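Local coordinates for Emp47p (form2) (Saccharomyces cerevisiae, PDB 2A6Z), which acts as a calcium-independent, carbohydrate-recognising cargo receptor in glycoprotein secretion and is required for the exit of Emp46p from the endoplasmic reticulum, at residues 36-41 / 210-215; 65-70 / 82-87. All coordinates share one frame; numbering follows the deposited sequence. Where two conformers were deposited one is given.

Contact 1: 36-41 / 210-215; sequences EGRIVL and SFEIFK
Arg38 and Glu212 run side by side in the same direction and meet in a salt bridge, Arg38 NE to Glu212 OE1 at 3.1 Å. The bond is bent, 139° at the hydrogen: the oxygen lies in the guanidinium plane, whereas NE stands above the carboxylate plane, the two planes being 68° apart. The other carboxylate oxygen, Glu212 OE2, takes a hydrogen bond from Ser210 OG at 2.7 Å on its anti lone pair and a second from a water that also accepts from Arg38 NH2, so the charged pair is joined directly and through solvent. Val40 lies alongside Glu212 and sets CG2 over one face of the guanidinium, near the rim. Arg38 CB packs obliquely on the Phe214 ring, 3.7 Å from Phe214 CD2. With CG wedged between its backbone N and carbonyl carbon (chi1 64°) and a bend at chi2, Arg38 also brings NH1 to the carbonyl O of Glu36. In the backbone, Ile39 and Ile213 form an antiparallel hydrogen-bonded pair, with Ile213 N to Ile39 O at 2.8 Å, and Leu41 N reaches Phe211 O at 2.8 Å. Leu41 CD1 packs 4.1 Å from Ile213 CG1, and both side chains touch Val197 of the facing sheet. The Ile39-Ile213 backbone bonds join strand 38-40 to strand 210-220 within one antiparallel sheet of the legume-lectin-like beta sandwich.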
loop_
_atom_site.group_PDB
_atom_site.type_symbol
_atom_site.label_atom_id
_atom_site.label_comp_id
_atom_site.label_asym_id
_atom_site.label_seq_id
_atom_site.Cartn_x
_atom_site.Cartn_y
_atom_site.Cartn_z
ATOM N N GLU A 36 0.318 -9.083 18.212
ATOM C CA GLU A 36 1.265 -8.434 19.054
ATOM C C GLU A 36 2.116 -7.431 18.274
ATOM O O GLU A 36 3.110 -7.684 17.610
ATOM C CB GLU A 36 2.274 -9.300 19.800
ATOM C CG GLU A 36 3.207 -8.499 20.698
ATOM C CD GLU A 36 2.676 -7.346 21.515
ATOM O OE1 GLU A 36 1.543 -6.846 21.331
ATOM O OE2 GLU A 36 3.443 -6.853 22.381
ATOM N N GLY A 37 1.710 -6.171 18.420
ATOM C CA GLY A 37 2.482 -5.103 17.818
ATOM C C GLY A 37 2.309 -4.879 16.353
ATOM O O GLY A 37 3.066 -4.049 15.801
ATOM N N ARG A 38 1.366 -5.526 15.681
ATOM C CA ARG A 38 1.270 -5.312 14.236
ATOM C C ARG A 38 -0.064 -5.830 13.756
ATOM O O ARG A 38 -0.682 -6.701 14.379
ATOM C CB ARG A 38 2.404 -6.084 13.513
ATOM C CG ARG A 38 2.257 -7.594 13.706
ATOM C CD ARG A 38 3.512 -8.275 14.147
ATOM N NE ARG A 38 3.391 -9.718 14.090
ATOM C CZ ARG A 38 2.837 -10.578 14.914
ATOM N NH1 ARG A 38 2.247 -10.167 16.022
ATOM N NH2 ARG A 38 2.857 -11.876 14.641
ATOM N N ILE A 39 -0.530 -5.323 12.604
ATOM C CA ILE A 39 -1.706 -5.872 11.939
ATOM C C ILE A 39 -1.234 -6.857 10.895
ATOM O O ILE A 39 -0.454 -6.523 9.985
ATOM C CB ILE A 39 -2.639 -4.783 11.387
ATOM C CG1 ILE A 39 -3.300 -4.022 12.542
ATOM C CG2 ILE A 39 -3.655 -5.368 10.391
ATOM C CD1 ILE A 39 -4.053 -2.766 12.121
ATOM N N VAL A 40 -1.689 -8.100 11.045
ATOM C CA VAL A 40 -1.345 -9.173 10.119
ATOM C C VAL A 40 -2.415 -9.265 9.068
ATOM O O VAL A 40 -3.572 -9.498 9.401
ATOM C CB VAL A 40 -1.208 -10.497 10.879
ATOM C CG1 VAL A 40 -0.915 -11.608 9.906
ATOM C CG2 VAL A 40 -0.126 -10.413 11.943
ATOM N N LEU A 41 -2.023 -9.088 7.796
ATOM C CA LEU A 41 -2.977 -9.127 6.723
ATOM C C LEU A 41 -3.253 -10.551 6.255
ATOM O O LEU A 41 -4.358 -10.850 5.826
ATOM C CB LEU A 41 -2.485 -8.266 5.543
ATOM C CG LEU A 41 -2.336 -6.770 5.898
ATOM C CD1 LEU A 41 -1.706 -6.046 4.703
ATOM C CD2 LEU A 41 -3.634 -6.142 6.281
ATOM N N SER A 210 3.482 -14.008 5.518
ATOM C CA SER A 210 2.709 -13.142 6.430
ATOM C C SER A 210 3.068 -11.689 6.178
ATOM O O SER A 210 4.176 -11.264 6.566
ATOM C CB SER A 210 3.020 -13.572 7.877
ATOM O OG SER A 210 2.168 -12.842 8.751
ATOM N N PHE A 211 2.167 -10.971 5.535
ATOM C CA PHE A 211 2.330 -9.531 5.271
ATOM C C PHE A 211 1.773 -8.776 6.473
ATOM O O PHE A 211 0.629 -9.036 6.872
ATOM C CB PHE A 211 1.578 -9.145 3.993
ATOM C CG PHE A 211 2.224 -9.664 2.737
ATOM C CD1 PHE A 211 3.378 -9.059 2.253
ATOM C CD2 PHE A 211 1.684 -10.756 2.082
ATOM C CE1 PHE A 211 3.973 -9.512 1.075
ATOM C CE2 PHE A 211 2.271 -11.169 0.878
ATOM C CZ PHE A 211 3.408 -10.561 0.393
ATOM N N GLU A 212 2.575 -7.889 7.037
ATOM C CA GLU A 212 2.298 -7.293 8.354
ATOM C C GLU A 212 2.566 -5.788 8.320
ATOM O O GLU A 212 3.551 -5.349 7.694
ATOM C CB GLU A 212 3.165 -7.924 9.414
ATOM C CG GLU A 212 3.042 -9.449 9.396
ATOM C CD GLU A 212 3.721 -10.188 10.487
ATOM O OE1 GLU A 212 4.517 -9.545 11.246
ATOM O OE2 GLU A 212 3.444 -11.412 10.592
ATOM N N ILE A 213 1.701 -5.037 8.986
ATOM C CA ILE A 213 1.772 -3.572 9.082
ATOM C C ILE A 213 2.158 -3.155 10.479
ATOM O O ILE A 213 1.541 -3.587 11.476
ATOM C CB ILE A 213 0.456 -2.928 8.679
ATOM C CG1 ILE A 213 -0.081 -3.438 7.348
ATOM C CG2 ILE A 213 0.546 -1.408 8.755
ATOM C CD1 ILE A 213 0.862 -3.081 6.176
ATOM N N PHE A 214 3.212 -2.351 10.628
ATOM C CA PHE A 214 3.614 -1.820 11.932
ATOM C C PHE A 214 3.068 -0.404 12.191
ATOM O O PHE A 214 2.837 -0.039 13.358
ATOM C CB PHE A 214 5.123 -1.773 12.010
ATOM C CG PHE A 214 5.879 -3.036 12.235
ATOM C CD1 PHE A 214 7.210 -2.997 12.683
ATOM C CD2 PHE A 214 5.315 -4.298 12.052
ATOM C CE1 PHE A 214 7.953 -4.130 12.932
ATOM C CE2 PHE A 214 6.061 -5.449 12.316
ATOM C CZ PHE A 214 7.339 -5.377 12.770
ATOM N N LYS A 215 2.986 0.436 11.155
ATOM C CA LYS A 215 2.779 1.878 11.346
ATOM C C LYS A 215 2.444 2.469 10.008
ATOM O O LYS A 215 2.965 1.975 8.956
ATOM C CB LYS A 215 4.090 2.498 11.872
ATOM C CG LYS A 215 4.054 3.978 12.218
ATOM C CD LYS A 215 5.315 4.442 12.874
ATOM C CE LYS A 215 6.548 4.460 12.022
ATOM N NZ LYS A 215 7.617 5.205 12.738
HETATM O O HOH W 1 4.705 -12.971 12.439
#

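Contact 2: 65-70 / 82-87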
loop_
_atom_site.group_PDB
_atom_site.type_symbol
_atom_site.label_atom_id
_atom_site.label_comp_id
_atom_site.label_asym_id
_atom_site.label_seq_id
_atom_site.Cartn_x
_atom_site.Cartn_y
_atom_site.Cartn_z
ATOM N N MET A 65 2.676 9.869 2.450
ATOM C CA MET A 65 2.232 8.663 3.120
ATOM C C MET A 65 3.448 7.776 3.359
ATOM O O MET A 65 4.137 7.423 2.383
ATOM C CB MET A 65 1.240 7.924 2.280
ATOM C CG MET A 65 -0.063 8.507 1.814
ATOM S SD MET A 65 -1.172 7.725 0.606
ATOM C CE MET A 65 -0.052 7.573 -0.790
ATOM N N GLU A 66 3.703 7.365 4.605
ATOM C CA GLU A 66 4.803 6.461 4.928
ATOM C C GLU A 66 4.233 5.202 5.519
ATOM O O GLU A 66 3.615 5.230 6.608
ATOM C CB GLU A 66 5.767 7.105 5.915
ATOM C CG GLU A 66 6.466 8.329 5.400
ATOM C CD GLU A 66 7.392 9.042 6.301
ATOM O OE1 GLU A 66 7.527 8.629 7.482
ATOM O OE2 GLU A 66 8.024 10.021 5.862
ATOM N N TRP A 67 4.462 4.079 4.858
ATOM C CA TRP A 67 4.009 2.743 5.344
ATOM C C TRP A 67 5.198 1.975 5.838
ATOM O O TRP A 67 6.193 1.825 5.118
ATOM C CB TRP A 67 3.367 1.995 4.173
ATOM C CG TRP A 67 2.026 2.423 3.745
ATOM C CD1 TRP A 67 1.688 3.210 2.694
ATOM C CD2 TRP A 67 0.761 2.053 4.369
ATOM N NE1 TRP A 67 0.313 3.369 2.621
ATOM C CE2 TRP A 67 -0.260 2.652 3.627
ATOM C CE3 TRP A 67 0.464 1.235 5.483
ATOM C CZ2 TRP A 67 -1.623 2.483 3.959
ATOM C CZ3 TRP A 67 -0.901 1.097 5.785
ATOM C CH2 TRP A 67 -1.887 1.715 5.036
ATOM N N THR A 68 5.065 1.406 7.039
ATOM C CA THR A 68 6.100 0.554 7.607
ATOM C C THR A 68 5.511 -0.891 7.662
ATOM O O THR A 68 4.520 -1.116 8.364
ATOM C CB THR A 68 6.481 1.033 9.017
ATOM O OG1 THR A 68 6.942 2.374 8.962
ATOM C CG2 THR A 68 7.609 0.180 9.571
ATOM N N PHE A 69 6.135 -1.792 6.909
ATOM C CA PHE A 69 5.542 -3.136 6.721
ATOM C C PHE A 69 6.643 -4.164 6.656
ATOM O O PHE A 69 7.814 -3.843 6.422
ATOM C CB PHE A 69 4.639 -3.211 5.493
ATOM C CG PHE A 69 5.436 -3.469 4.213
ATOM C CD1 PHE A 69 5.458 -4.746 3.642
ATOM C CD2 PHE A 69 6.186 -2.461 3.604
ATOM C CE1 PHE A 69 6.210 -5.015 2.527
ATOM C CE2 PHE A 69 6.926 -2.734 2.480
ATOM C CZ PHE A 69 6.946 -4.001 1.919
ATOM N N ARG A 70 6.267 -5.429 6.766
ATOM C CA ARG A 70 7.229 -6.491 6.519
ATOM C C ARG A 70 6.476 -7.708 5.961
ATOM O O ARG A 70 5.262 -7.804 6.014
ATOM C CB ARG A 70 8.035 -6.892 7.769
ATOM C CG ARG A 70 7.174 -7.572 8.855
ATOM C CD ARG A 70 8.061 -7.873 10.055
ATOM N NE ARG A 70 7.225 -8.634 11.021
ATOM C CZ ARG A 70 7.687 -9.082 12.153
ATOM N NH1 ARG A 70 8.935 -8.862 12.504
ATOM N NH2 ARG A 70 6.863 -9.772 12.943
ATOM N N ILE A 82 1.371 -7.573 -1.803
ATOM C CA ILE A 82 0.801 -6.528 -0.910
ATOM C C ILE A 82 0.671 -5.255 -1.749
ATOM O O ILE A 82 1.597 -4.893 -2.479
ATOM C CB ILE A 82 1.628 -6.336 0.382
ATOM C CG1 ILE A 82 1.000 -5.268 1.299
ATOM C CG2 ILE A 82 3.108 -6.028 0.123
ATOM C CD1 ILE A 82 1.581 -5.206 2.684
ATOM N N SER A 83 -0.494 -4.647 -1.642
ATOM C CA SER A 83 -0.810 -3.433 -2.418
ATOM C C SER A 83 -1.187 -2.297 -1.486
ATOM O O SER A 83 -1.963 -2.441 -0.530
ATOM C CB SER A 83 -2.004 -3.707 -3.305
ATOM O OG SER A 83 -1.658 -4.475 -4.447
ATOM N N PHE A 84 -0.636 -1.122 -1.805
ATOM C CA PHE A 84 -0.893 0.133 -1.095
ATOM C C PHE A 84 -1.659 1.043 -2.036
ATOM O O PHE A 84 -1.257 1.212 -3.179
ATOM C CB PHE A 84 0.422 0.797 -0.646
ATOM C CG PHE A 84 1.293 -0.116 0.173
ATOM C CD1 PHE A 84 1.223 -0.117 1.552
ATOM C CD2 PHE A 84 2.220 -0.977 -0.437
ATOM C CE1 PHE A 84 2.014 -0.947 2.316
ATOM C CE2 PHE A 84 2.983 -1.846 0.306
ATOM C CZ PHE A 84 2.885 -1.808 1.703
ATOM N N TRP A 85 -2.771 1.594 -1.548
ATOM C CA TRP A 85 -3.738 2.231 -2.426
ATOM C C TRP A 85 -3.925 3.722 -2.114
ATOM O O TRP A 85 -3.908 4.110 -0.936
ATOM C CB TRP A 85 -5.105 1.563 -2.257
ATOM C CG TRP A 85 -5.098 0.086 -2.533
ATOM C CD1 TRP A 85 -4.901 -0.911 -1.607
ATOM C CD2 TRP A 85 -5.297 -0.557 -3.805
ATOM N NE1 TRP A 85 -4.971 -2.160 -2.232
ATOM C CE2 TRP A 85 -5.224 -1.953 -3.558
ATOM C CE3 TRP A 85 -5.553 -0.094 -5.107
ATOM C CZ2 TRP A 85 -5.388 -2.910 -4.588
ATOM C CZ3 TRP A 85 -5.723 -1.039 -6.100
ATOM C CH2 TRP A 85 -5.639 -2.428 -5.848
ATOM N N PHE A 86 -4.171 4.478 -3.149
ATOM C CA PHE A 86 -4.582 5.879 -3.058
ATOM C C PHE A 86 -5.592 6.092 -4.205
ATOM O O PHE A 86 -5.185 6.320 -5.326
ATOM C CB PHE A 86 -3.343 6.779 -3.156
ATOM C CG PHE A 86 -3.683 8.274 -3.124
ATOM C CD1 PHE A 86 -4.031 8.844 -1.895
ATOM C CD2 PHE A 86 -3.653 9.080 -4.264
ATOM C CE1 PHE A 86 -4.344 10.203 -1.795
ATOM C CE2 PHE A 86 -3.942 10.408 -4.165
ATOM C CZ PHE A 86 -4.273 10.979 -2.925
ATOM N N VAL A 87 -6.874 5.921 -3.883
ATOM C CA VAL A 87 -7.867 5.752 -4.954
ATOM C C VAL A 87 -9.170 6.546 -4.648
ATOM O O VAL A 87 -9.603 6.601 -3.495
ATOM C CB VAL A 87 -8.230 4.263 -5.209
ATOM C CG1 VAL A 87 -6.965 3.464 -5.607
ATOM C CG2 VAL A 87 -8.867 3.593 -4.012
HETATM O O HOH W 2 -1.565 4.070 0.553
#
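Trp67 NE1 donates to a water at 2.9 Å, and the same water donates to the carbonyl O of Trp85 at 2.8 Å, a single-water bridge between two strands that share no direct hydrogen bond. Beside this bridge the indole and the Phe84 side chain come from opposing strands and overlap alongside. Phe84 turns its edge to one face of Trp67 and sets Phe84 CD1 3.5 Å from Trp67 CG, over the five-membered ring; the two planes are 51° apart. CE1 of the same edge leans on Trp67 CB. Further round, Phe84 CZ lies over one face of the Phe69 ring, 3.9 Å from Phe69 CD2, in a second edge-to-face pair with planes at 65°. One phenyl edge therefore serves two aromatic faces. Phe69 holds its ring between its own backbone N and carbonyl carbon (chi1 84°), where it crosses Phe84 at about a right angle and also receives Ile82 CD1 obliquely, 4.0 Å from Phe69 CD1. At the other end, in the conformer given, Met65 SD lies 4.0 Å from Phe86 CD1, an oblique Met-aromatic contact. Val197 of strand 192-200 touches Trp67, Ile82 and Phe84, while Ile159 of strand 153-164 packs on Phe69 and Phe84; Phe86 stacks with Phe63 and Tyr193. The strand axes, 10.2 Å apart, belong to opposing sheets, so this aromatic cluster lies in the interior between the two sheets of the beta sandwich of a legume-like lectin domain.

Contacts 1 and 2 have centres about 12 Å apart and meet where strands 210-220 and 63-72 lie next to each other in one sheet. Contact 1 joins strands within that sheet; contact 2 spans the sandwich to the opposing one. Glu212 OE1 of contact 1 forms a salt bridge with Arg70 NE of contact 2 at 2.9 Å, and Phe214 CE2 packs 3.6 Å from the same Arg70 NE. Phe214 and Lys215 both face Thr68 in a classic beta bulge, with a probable hydrogen bond from Phe214 N to Thr68 O at 2.9 Å. In sequence, contact 2 is nested within the loop that contact 1 closes, and both belong to the lectin domain.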